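Local coordinates for B12-binding domain-containing protein (Kitasatospora setae, PDB 6WTE), which is the radical SAM methyltransferase TsrM, which binds cobalamin and a [4Fe-4S] cluster and transfers methyl groups by a non-radical route, at residues P434-I445 with F471-P479; H336-W345 with M382-C393. All coordinates share one frame; numbering follows the deposited sequence.

Interaction 1: P434-I445 with F471-P479; sequences PGLQSNTADGPI and FRLVCYFSP
Gly435 to Ser438 runs antiparallel to Val474 to Phe477, Leu436 and Tyr476 forming a non-hydrogen-bonded pair and Gln437 and Cys475 a hydrogen-bonded one. Phe477 N donates to Gly435 O at 3.0 Å, and Gln437 and Cys475 exchange two bonds, the one from Cys475 N to Gln437 O measuring 2.8 Å. A water bridges Gly435 O and Phe477 O. Gly435 has a positive phi (85°), and its bare backbone lies close beside the Tyr476 ring, with Pro479 CG packed on it. Leu436 CD1 presses on Val474 CG1 at a tight 3.4 Å, the two side chains crossing at a slant. Beyond the strands, hydroxyls replace backbone donors. Ser438 OG reaches Leu473 O from above its carbonyl plane, at 2.9 Å. Thr440 OG1, set between backbone N and carbonyl carbon (chi1 57°), gives a 2.7 Å bond to Phe471 O and also takes a proton from the water held by Leu473 N. The Arg472 chain bends under Ser438 CB, and Ile445 CG2 lies over one guanidinium face while Gln462 O receives NH1. Backbone pairing thus gives way to short hydroxyl side chains and water at the type I turn Ser438 to Ala441.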
loop_
_atom_site.group_PDB
_atom_site.type_symbol
_atom_site.label_atom_id
_atom_site.label_comp_id
_atom_site.label_asym_id
_atom_site.label_seq_id
_atom_site.Cartn_x
_atom_site.Cartn_y
_atom_site.Cartn_z
ATOM N N PRO A 434 21.618 -9.760 -13.777
ATOM C CA PRO A 434 20.664 -9.898 -14.882
ATOM C C PRO A 434 19.272 -9.442 -14.475
ATOM O O PRO A 434 18.825 -9.667 -13.349
ATOM C CB PRO A 434 20.690 -11.399 -15.194
ATOM C CG PRO A 434 22.037 -11.859 -14.730
ATOM C CD PRO A 434 22.357 -11.011 -13.519
ATOM N N GLY A 435 18.591 -8.791 -15.405
ATOM C CA GLY A 435 17.224 -8.384 -15.187
ATOM C C GLY A 435 17.054 -7.059 -14.479
ATOM O O GLY A 435 15.937 -6.534 -14.461
ATOM N N LEU A 436 18.121 -6.515 -13.894
ATOM C CA LEU A 436 18.074 -5.202 -13.265
ATOM C C LEU A 436 17.895 -4.123 -14.326
ATOM O O LEU A 436 18.557 -4.144 -15.367
ATOM C CB LEU A 436 19.367 -4.973 -12.487
ATOM C CG LEU A 436 19.427 -4.106 -11.244
ATOM C CD1 LEU A 436 18.358 -4.546 -10.276
ATOM C CD2 LEU A 436 20.792 -4.287 -10.630
ATOM N N GLN A 437 17.021 -3.156 -14.051
ATOM C CA GLN A 437 16.688 -2.149 -15.047
ATOM C C GLN A 437 16.252 -0.865 -14.357
ATOM O O GLN A 437 15.628 -0.894 -13.294
ATOM C CB GLN A 437 15.568 -2.646 -15.977
ATOM C CG GLN A 437 15.342 -1.823 -17.252
ATOM C CD GLN A 437 14.429 -0.609 -17.054
ATOM O OE1 GLN A 437 13.711 -0.504 -16.062
ATOM N NE2 GLN A 437 14.458 0.307 -18.013
ATOM N N SER A 438 16.571 0.261 -14.988
ATOM C CA SER A 438 15.996 1.544 -14.605
ATOM C C SER A 438 15.970 2.443 -15.827
ATOM O O SER A 438 16.938 2.485 -16.592
ATOM C CB SER A 438 16.780 2.230 -13.483
ATOM O OG SER A 438 16.153 3.457 -13.143
ATOM N N ASN A 439 14.859 3.170 -16.000
ATOM C CA ASN A 439 14.702 4.019 -17.176
ATOM C C ASN A 439 15.718 5.148 -17.229
ATOM O O ASN A 439 15.992 5.661 -18.317
ATOM C CB ASN A 439 13.302 4.625 -17.218
ATOM C CG ASN A 439 12.226 3.592 -17.457
ATOM O OD1 ASN A 439 12.510 2.452 -17.825
ATOM N ND2 ASN A 439 10.980 3.991 -17.261
ATOM N N THR A 440 16.256 5.566 -16.084
ATOM C CA THR A 440 17.189 6.684 -16.015
ATOM C C THR A 440 18.609 6.241 -15.675
ATOM O O THR A 440 19.433 7.067 -15.271
ATOM C CB THR A 440 16.693 7.712 -15.000
ATOM O OG1 THR A 440 16.524 7.073 -13.731
ATOM C CG2 THR A 440 15.355 8.285 -15.441
ATOM N N ALA A 441 18.910 4.954 -15.822
ATOM C CA ALA A 441 20.229 4.449 -15.463
ATOM C C ALA A 441 21.281 4.924 -16.455
ATOM O O ALA A 441 21.105 4.813 -17.672
ATOM C CB ALA A 441 20.215 2.924 -15.401
ATOM N N ASP A 442 22.385 5.451 -15.931
ATOM C CA ASP A 442 23.539 5.800 -16.752
ATOM C C ASP A 442 24.578 4.700 -16.555
ATOM O O ASP A 442 25.490 4.799 -15.735
ATOM C CB ASP A 442 24.078 7.176 -16.375
ATOM C CG ASP A 442 25.067 7.714 -17.390
ATOM O OD1 ASP A 442 25.286 7.045 -18.425
ATOM O OD2 ASP A 442 25.626 8.806 -17.155
ATOM N N GLY A 443 24.417 3.627 -17.325
ATOM C CA GLY A 443 25.290 2.480 -17.242
ATOM C C GLY A 443 24.761 1.398 -16.322
ATOM O O GLY A 443 23.636 1.472 -15.816
ATOM N N PRO A 444 25.578 0.372 -16.080
ATOM C CA PRO A 444 25.118 -0.771 -15.281
ATOM C C PRO A 444 24.794 -0.373 -13.849
ATOM O O PRO A 444 25.503 0.418 -13.223
ATOM C CB PRO A 444 26.303 -1.743 -15.337
ATOM C CG PRO A 444 27.090 -1.324 -16.545
ATOM C CD PRO A 444 26.934 0.164 -16.615
ATOM N N ILE A 445 23.711 -0.943 -13.334
ATOM C CA ILE A 445 23.271 -0.696 -11.967
ATOM C C ILE A 445 24.016 -1.666 -11.056
ATOM O O ILE A 445 23.808 -2.879 -11.128
ATOM C CB ILE A 445 21.756 -0.861 -11.834
ATOM C CG1 ILE A 445 21.037 0.107 -12.779
ATOM C CG2 ILE A 445 21.319 -0.625 -10.398
ATOM C CD1 ILE A 445 19.536 -0.128 -12.878
ATOM N N PHE A 471 17.050 10.631 -9.549
ATOM C CA PHE A 471 16.092 9.536 -9.492
ATOM C C PHE A 471 16.518 8.416 -10.425
ATOM O O PHE A 471 16.802 8.640 -11.605
ATOM C CB PHE A 471 14.693 10.020 -9.866
ATOM C CG PHE A 471 13.944 10.628 -8.721
ATOM C CD1 PHE A 471 13.783 9.931 -7.533
ATOM C CD2 PHE A 471 13.412 11.899 -8.829
ATOM C CE1 PHE A 471 13.086 10.490 -6.477
ATOM C CE2 PHE A 471 12.724 12.467 -7.775
ATOM C CZ PHE A 471 12.564 11.762 -6.601
ATOM N N ARG A 472 16.563 7.202 -9.881
ATOM C CA ARG A 472 16.968 6.010 -10.621
ATOM C C ARG A 472 16.260 4.845 -9.929
ATOM O O ARG A 472 16.843 4.100 -9.137
ATOM C CB ARG A 472 18.488 5.850 -10.643
ATOM C CG ARG A 472 19.004 4.960 -11.757
ATOM C CD ARG A 472 19.227 3.535 -11.288
ATOM N NE ARG A 472 20.443 3.388 -10.493
ATOM C CZ ARG A 472 20.461 3.305 -9.168
ATOM N NH1 ARG A 472 19.331 3.365 -8.491
ATOM N NH2 ARG A 472 21.608 3.160 -8.523
ATOM N N LEU A 473 14.963 4.723 -10.212
ATOM C CA LEU A 473 14.114 3.724 -9.575
ATOM C C LEU A 473 14.415 2.360 -10.178
ATOM O O LEU A 473 14.253 2.166 -11.388
ATOM C CB LEU A 473 12.640 4.078 -9.751
ATOM C CG LEU A 473 12.033 5.090 -8.776
ATOM C CD1 LEU A 473 12.738 6.441 -8.846
ATOM C CD2 LEU A 473 10.545 5.245 -9.067
ATOM N N VAL A 474 14.844 1.421 -9.334
ATOM C CA VAL A 474 15.371 0.133 -9.777
ATOM C C VAL A 474 14.241 -0.878 -9.914
ATOM O O VAL A 474 13.320 -0.911 -9.087
ATOM C CB VAL A 474 16.444 -0.358 -8.791
ATOM C CG1 VAL A 474 16.918 -1.728 -9.163
ATOM C CG2 VAL A 474 17.619 0.613 -8.779
ATOM N N CYS A 475 14.321 -1.718 -10.958
ATOM C CA CYS A 475 13.314 -2.728 -11.263
ATOM C C CYS A 475 13.981 -4.041 -11.638
ATOM O O CYS A 475 15.160 -4.084 -11.997
ATOM C CB CYS A 475 12.413 -2.306 -12.426
ATOM S SG CYS A 475 11.531 -0.767 -12.114
ATOM N N TYR A 476 13.193 -5.111 -11.567
ATOM C CA TYR A 476 13.547 -6.402 -12.138
ATOM C C TYR A 476 12.515 -6.774 -13.191
ATOM O O TYR A 476 11.312 -6.580 -12.990
ATOM C CB TYR A 476 13.603 -7.514 -11.084
ATOM C CG TYR A 476 13.959 -8.856 -11.693
ATOM C CD1 TYR A 476 15.283 -9.230 -11.865
ATOM C CD2 TYR A 476 12.968 -9.738 -12.119
ATOM C CE1 TYR A 476 15.622 -10.440 -12.431
ATOM C CE2 TYR A 476 13.293 -10.953 -12.690
ATOM C CZ TYR A 476 14.623 -11.303 -12.842
ATOM O OH TYR A 476 14.948 -12.509 -13.412
ATOM N N PHE A 477 12.997 -7.296 -14.313
ATOM C CA PHE A 477 12.145 -7.853 -15.351
ATOM C C PHE A 477 12.886 -9.023 -15.974
ATOM O O PHE A 477 14.036 -8.872 -16.390
ATOM C CB PHE A 477 11.803 -6.796 -16.406
ATOM C CG PHE A 477 10.706 -7.202 -17.339
ATOM C CD1 PHE A 477 9.472 -7.610 -16.848
ATOM C CD2 PHE A 477 10.901 -7.165 -18.710
ATOM C CE1 PHE A 477 8.455 -7.982 -17.707
ATOM C CE2 PHE A 477 9.883 -7.538 -19.578
ATOM C CZ PHE A 477 8.662 -7.943 -19.076
ATOM N N SER A 478 12.230 -10.173 -16.027
ATOM C CA SER A 478 12.881 -11.399 -16.456
ATOM C C SER A 478 13.567 -11.212 -17.807
ATOM O O SER A 478 12.914 -10.800 -18.776
ATOM C CB SER A 478 11.868 -12.532 -16.565
ATOM O OG SER A 478 12.497 -13.663 -17.144
ATOM N N PRO A 479 14.859 -11.527 -17.921
ATOM C CA PRO A 479 15.499 -11.516 -19.242
ATOM C C PRO A 479 14.842 -12.463 -20.233
ATOM O O PRO A 479 15.029 -12.297 -21.445
ATOM C CB PRO A 479 16.945 -11.932 -18.932
ATOM C CG PRO A 479 17.146 -11.497 -17.504
ATOM C CD PRO A 479 15.824 -11.752 -16.832
HETATM O O HOH W 1 14.977 -6.348 -17.285
HETATM O O HOH W 2 13.857 5.674 -12.813
#

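Interaction 2: H336-W345 with M382-C393; sequences HIRPELLSGW and MPGETPETVRAC
The loop and short helix of 336-345 lie against the type II turn Met382 to Glu385 and the start of the helix that follows, with Leu341 and Gly384 CA atoms 5.7 Å apart. His336 is held at both ring nitrogens: Arg338 N donates to ND1 in the ring plane, and NE2 donates to the syn lone pair of Glu385 OE2 at 2.9 Å, with ring and carboxylate planes 29° apart. Leu341 CD2 lies over one ring face and Cys393 CB over the other, where Cys393 SG also sits 4.2 Å from the ring centroid, so the rotation of the imidazole is fixed. Because ND1 accepts and NE2 donates, the ring is probably the neutral tautomer with its proton on NE2. Nearer the surface, in one of two conformers modelled for Arg338, its guanidinium grips Glu388 end-on, NH2 to OE2 at 2.6 Å and NH1 to OE1 at 3.2 Å; there NH1 also bridges to Glu340 OE2, and the small Ala392 touches NH2 with its CB. Met382, bent at chi2 (-67°) and chi3, folds over the Trp345 indole: CG stands 3.5 Å from the six-membered ring centroid and SD lies over the five-membered ring, a Met-aromatic contact. Gly384, at phi 104°, suits the turn and lets Leu341 CD1 come close. A water joins Leu341 O to Pro383 O. The Trp345 ring also meets that of His233, planes about perpendicular, near the cluster ligand Cys231, while Phe380 of strand 373-380 backs Glu385 and Cys393, and Met419 of helix 418-427 packs on Met382.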
loop_
_atom_site.group_PDB
_atom_site.type_symbol
_atom_site.label_atom_id
_atom_site.label_comp_id
_atom_site.label_asym_id
_atom_site.label_seq_id
_atom_site.Cartn_x
_atom_site.Cartn_y
_atom_site.Cartn_z
ATOM N N HIS A 336 0.432 -16.113 -10.115
ATOM C CA HIS A 336 0.867 -16.965 -11.220
ATOM C C HIS A 336 0.273 -18.356 -11.041
ATOM O O HIS A 336 -0.452 -18.629 -10.083
ATOM C CB HIS A 336 2.396 -17.043 -11.315
ATOM C CG HIS A 336 2.903 -17.117 -12.723
ATOM N ND1 HIS A 336 2.868 -18.274 -13.470
ATOM C CD2 HIS A 336 3.428 -16.167 -13.530
ATOM C CE1 HIS A 336 3.360 -18.035 -14.672
ATOM N NE2 HIS A 336 3.708 -16.764 -14.735
ATOM N N ILE A 337 0.613 -19.247 -11.972
ATOM C CA ILE A 337 0.201 -20.645 -11.883
ATOM C C ILE A 337 1.369 -21.611 -11.967
ATOM O O ILE A 337 1.266 -22.748 -11.470
ATOM C CB ILE A 337 -0.838 -20.975 -12.975
ATOM C CG1 ILE A 337 -1.432 -22.369 -12.743
ATOM C CG2 ILE A 337 -0.193 -20.908 -14.345
ATOM C CD1 ILE A 337 -2.568 -22.739 -13.667
ATOM N N ARG A 338 2.498 -21.218 -12.539
ATOM C CA ARG A 338 3.592 -22.151 -12.762
ATOM C C ARG A 338 4.373 -22.375 -11.472
ATOM O O ARG A 338 4.864 -21.402 -10.876
ATOM C CB ARG A 338 4.509 -21.637 -13.862
ATOM C CG ARG A 338 3.929 -21.789 -15.265
ATOM C CD ARG A 338 3.734 -23.263 -15.616
ATOM N NE ARG A 338 3.335 -23.466 -17.008
ATOM C CZ ARG A 338 4.182 -23.491 -18.035
ATOM N NH1 ARG A 338 5.478 -23.311 -17.831
ATOM N NH2 ARG A 338 3.735 -23.691 -19.267
ATOM N N PRO A 339 4.512 -23.621 -11.009
ATOM C CA PRO A 339 5.287 -23.873 -9.785
ATOM C C PRO A 339 6.726 -23.416 -9.887
ATOM O O PRO A 339 7.297 -22.968 -8.884
ATOM C CB PRO A 339 5.192 -25.398 -9.613
ATOM C CG PRO A 339 3.993 -25.808 -10.408
ATOM C CD PRO A 339 3.911 -24.851 -11.559
ATOM N N GLU A 340 7.331 -23.495 -11.075
ATOM C CA GLU A 340 8.713 -23.059 -11.213
ATOM C C GLU A 340 8.853 -21.560 -10.976
ATOM O O GLU A 340 9.914 -21.101 -10.540
ATOM C CB GLU A 340 9.259 -23.450 -12.589
ATOM C CG GLU A 340 8.493 -22.872 -13.771
ATOM C CD GLU A 340 7.377 -23.782 -14.283
ATOM O OE1 GLU A 340 6.811 -24.585 -13.498
ATOM O OE2 GLU A 340 7.073 -23.693 -15.495
ATOM N N LEU A 341 7.797 -20.789 -11.226
ATOM C CA LEU A 341 7.816 -19.362 -10.928
ATOM C C LEU A 341 7.405 -19.066 -9.492
ATOM O O LEU A 341 8.011 -18.205 -8.843
ATOM C CB LEU A 341 6.904 -18.610 -11.899
ATOM C CG LEU A 341 7.594 -18.173 -13.197
ATOM C CD1 LEU A 341 7.984 -19.348 -14.070
ATOM C CD2 LEU A 341 6.734 -17.229 -13.976
ATOM N N LEU A 342 6.394 -19.772 -8.977
ATOM C CA LEU A 342 5.902 -19.487 -7.632
ATOM C C LEU A 342 6.865 -19.977 -6.562
ATOM O O LEU A 342 6.928 -19.392 -5.473
ATOM C CB LEU A 342 4.522 -20.116 -7.442
ATOM C CG LEU A 342 3.412 -19.483 -8.277
ATOM C CD1 LEU A 342 2.234 -20.435 -8.347
ATOM C CD2 LEU A 342 2.981 -18.129 -7.696
ATOM N N SER A 343 7.623 -21.034 -6.850
ATOM C CA SER A 343 8.637 -21.501 -5.913
ATOM C C SER A 343 9.638 -20.391 -5.619
ATOM O O SER A 343 10.127 -19.721 -6.533
ATOM C CB SER A 343 9.359 -22.722 -6.482
ATOM O OG SER A 343 10.401 -23.138 -5.622
ATOM N N GLY A 344 9.932 -20.194 -4.334
ATOM C CA GLY A 344 10.809 -19.123 -3.901
ATOM C C GLY A 344 10.229 -17.731 -3.999
ATOM O O GLY A 344 10.879 -16.775 -3.553
ATOM N N TRP A 345 9.024 -17.585 -4.552
ATOM C CA TRP A 345 8.389 -16.282 -4.722
ATOM C C TRP A 345 7.229 -16.125 -3.744
ATOM O O TRP A 345 7.318 -15.318 -2.818
ATOM C CB TRP A 345 7.939 -16.110 -6.179
ATOM C CG TRP A 345 7.012 -14.951 -6.466
ATOM C CD1 TRP A 345 6.753 -13.866 -5.667
ATOM C CD2 TRP A 345 6.225 -14.770 -7.650
ATOM N NE1 TRP A 345 5.851 -13.031 -6.282
ATOM C CE2 TRP A 345 5.511 -13.563 -7.499
ATOM C CE3 TRP A 345 6.057 -15.511 -8.825
ATOM C CZ2 TRP A 345 4.639 -13.083 -8.476
ATOM C CZ3 TRP A 345 5.188 -15.029 -9.798
ATOM C CH2 TRP A 345 4.491 -13.830 -9.614
ATOM N N MET A 382 8.659 -12.153 -13.092
ATOM C CA MET A 382 9.473 -12.630 -11.984
ATOM C C MET A 382 10.503 -13.633 -12.509
ATOM O O MET A 382 10.407 -14.089 -13.651
ATOM C CB MET A 382 8.576 -13.238 -10.906
ATOM C CG MET A 382 7.742 -12.212 -10.144
ATOM S SD MET A 382 8.749 -11.095 -9.126
ATOM C CE MET A 382 9.094 -12.146 -7.725
ATOM N N PRO A 383 11.515 -13.972 -11.709
ATOM C CA PRO A 383 12.566 -14.880 -12.197
ATOM C C PRO A 383 11.977 -16.193 -12.695
ATOM O O PRO A 383 11.142 -16.812 -12.029
ATOM C CB PRO A 383 13.458 -15.077 -10.967
ATOM C CG PRO A 383 13.286 -13.803 -10.187
ATOM C CD PRO A 383 11.810 -13.490 -10.350
ATOM N N GLY A 384 12.399 -16.594 -13.896
ATOM C CA GLY A 384 11.894 -17.770 -14.572
ATOM C C GLY A 384 10.931 -17.481 -15.707
ATOM O O GLY A 384 10.674 -18.374 -16.529
ATOM N N GLU A 385 10.406 -16.258 -15.786
ATOM C CA GLU A 385 9.359 -15.960 -16.751
ATOM C C GLU A 385 9.889 -16.019 -18.180
ATOM O O GLU A 385 10.933 -15.443 -18.497
ATOM C CB GLU A 385 8.753 -14.583 -16.476
ATOM C CG GLU A 385 7.437 -14.380 -17.201
ATOM C CD GLU A 385 6.241 -14.830 -16.371
ATOM O OE1 GLU A 385 5.926 -14.148 -15.384
ATOM O OE2 GLU A 385 5.630 -15.871 -16.698
ATOM N N THR A 386 9.162 -16.721 -19.034
ATOM C CA THR A 386 9.383 -16.779 -20.472
ATOM C C THR A 386 8.059 -16.461 -21.139
ATOM O O THR A 386 7.015 -16.438 -20.482
ATOM C CB THR A 386 9.854 -18.176 -20.910
ATOM O OG1 THR A 386 8.804 -19.110 -20.651
ATOM C CG2 THR A 386 11.120 -18.602 -20.159
ATOM N N PRO A 387 8.056 -16.218 -22.453
ATOM C CA PRO A 387 6.764 -16.040 -23.136
ATOM C C PRO A 387 5.817 -17.211 -22.935
ATOM O O PRO A 387 4.608 -16.993 -22.813
ATOM C CB PRO A 387 7.169 -15.871 -24.606
ATOM C CG PRO A 387 8.540 -15.281 -24.537
ATOM C CD PRO A 387 9.191 -15.900 -23.339
ATOM N N GLU A 388 6.330 -18.443 -22.852
ATOM C CA GLU A 388 5.436 -19.585 -22.698
ATOM C C GLU A 388 4.860 -19.666 -21.291
ATOM O O GLU A 388 3.719 -20.118 -21.125
ATOM C CB GLU A 388 6.150 -20.891 -23.077
ATOM C CG GLU A 388 7.126 -21.447 -22.053
ATOM C CD GLU A 388 6.515 -22.523 -21.168
ATOM O OE1 GLU A 388 7.280 -23.238 -20.487
ATOM O OE2 GLU A 388 5.273 -22.666 -21.162
ATOM N N THR A 389 5.605 -19.220 -20.271
ATOM C CA THR A 389 5.043 -19.205 -18.923
ATOM C C THR A 389 3.948 -18.149 -18.800
ATOM O O THR A 389 2.945 -18.370 -18.113
ATOM C CB THR A 389 6.132 -18.981 -17.867
ATOM O OG1 THR A 389 6.787 -17.724 -18.082
ATOM C CG2 THR A 389 7.160 -20.117 -17.887
ATOM N N VAL A 390 4.106 -17.006 -19.473
ATOM C CA VAL A 390 3.054 -15.988 -19.461
ATOM C C VAL A 390 1.790 -16.515 -20.133
ATOM O O VAL A 390 0.684 -16.403 -19.587
ATOM C CB VAL A 390 3.543 -14.691 -20.130
ATOM C CG1 VAL A 390 2.407 -13.667 -20.179
ATOM C CG2 VAL A 390 4.722 -14.120 -19.378
ATOM N N ARG A 391 1.930 -17.092 -21.332
ATOM C CA ARG A 391 0.761 -17.603 -22.050
ATOM C C ARG A 391 0.026 -18.654 -21.234
ATOM O O ARG A 391 -1.214 -18.659 -21.181
ATOM C CB ARG A 391 1.173 -18.196 -23.397
ATOM C CG ARG A 391 1.708 -17.207 -24.398
ATOM C CD ARG A 391 1.802 -17.832 -25.780
ATOM N NE ARG A 391 2.684 -17.070 -26.658
ATOM C CZ ARG A 391 3.934 -17.424 -26.945
ATOM N NH1 ARG A 391 4.446 -18.534 -26.429
ATOM N NH2 ARG A 391 4.666 -16.670 -27.754
ATOM N N ALA A 392 0.773 -19.560 -20.596
ATOM C CA ALA A 392 0.142 -20.596 -19.786
ATOM C C ALA A 392 -0.673 -19.985 -18.657
ATOM O O ALA A 392 -1.790 -20.435 -18.372
ATOM C CB ALA A 392 1.200 -21.542 -19.228
ATOM N N CYS A 393 -0.131 -18.953 -18.006
ATOM C CA CYS A 393 -0.868 -18.291 -16.936
ATOM C C CYS A 393 -2.077 -17.537 -17.476
ATOM O O CYS A 393 -3.171 -17.625 -16.905
ATOM C CB CYS A 393 0.056 -17.345 -16.167
ATOM S SG CYS A 393 -0.761 -16.547 -14.781
HETATM O O HOH W 3 10.089 -16.402 -9.485
#

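From the N terminus, strand 327-335 leads into 336-345, and interaction 2 closes a loop over helix 357-369 and strand 373-380, joining the ends of two neighbouring parallel strands of the radical SAM core. The chain then passes through helix 387-398, strand 404-412 and helix 418-427 before 434-445, and interaction 1 closes a second loop through helix 456-461. The loops follow in series, neither nesting nor crossing. Space nevertheless brings them together: Ser478 OG probably hydrogen-bonds Glu385 O at 2.7 Å, and Tyr476 packs on Met382 and Pro383. Strand 475-476, paired with 404-412, thereby ties the sheet's antiparallel extension to the turn after strand 373-380.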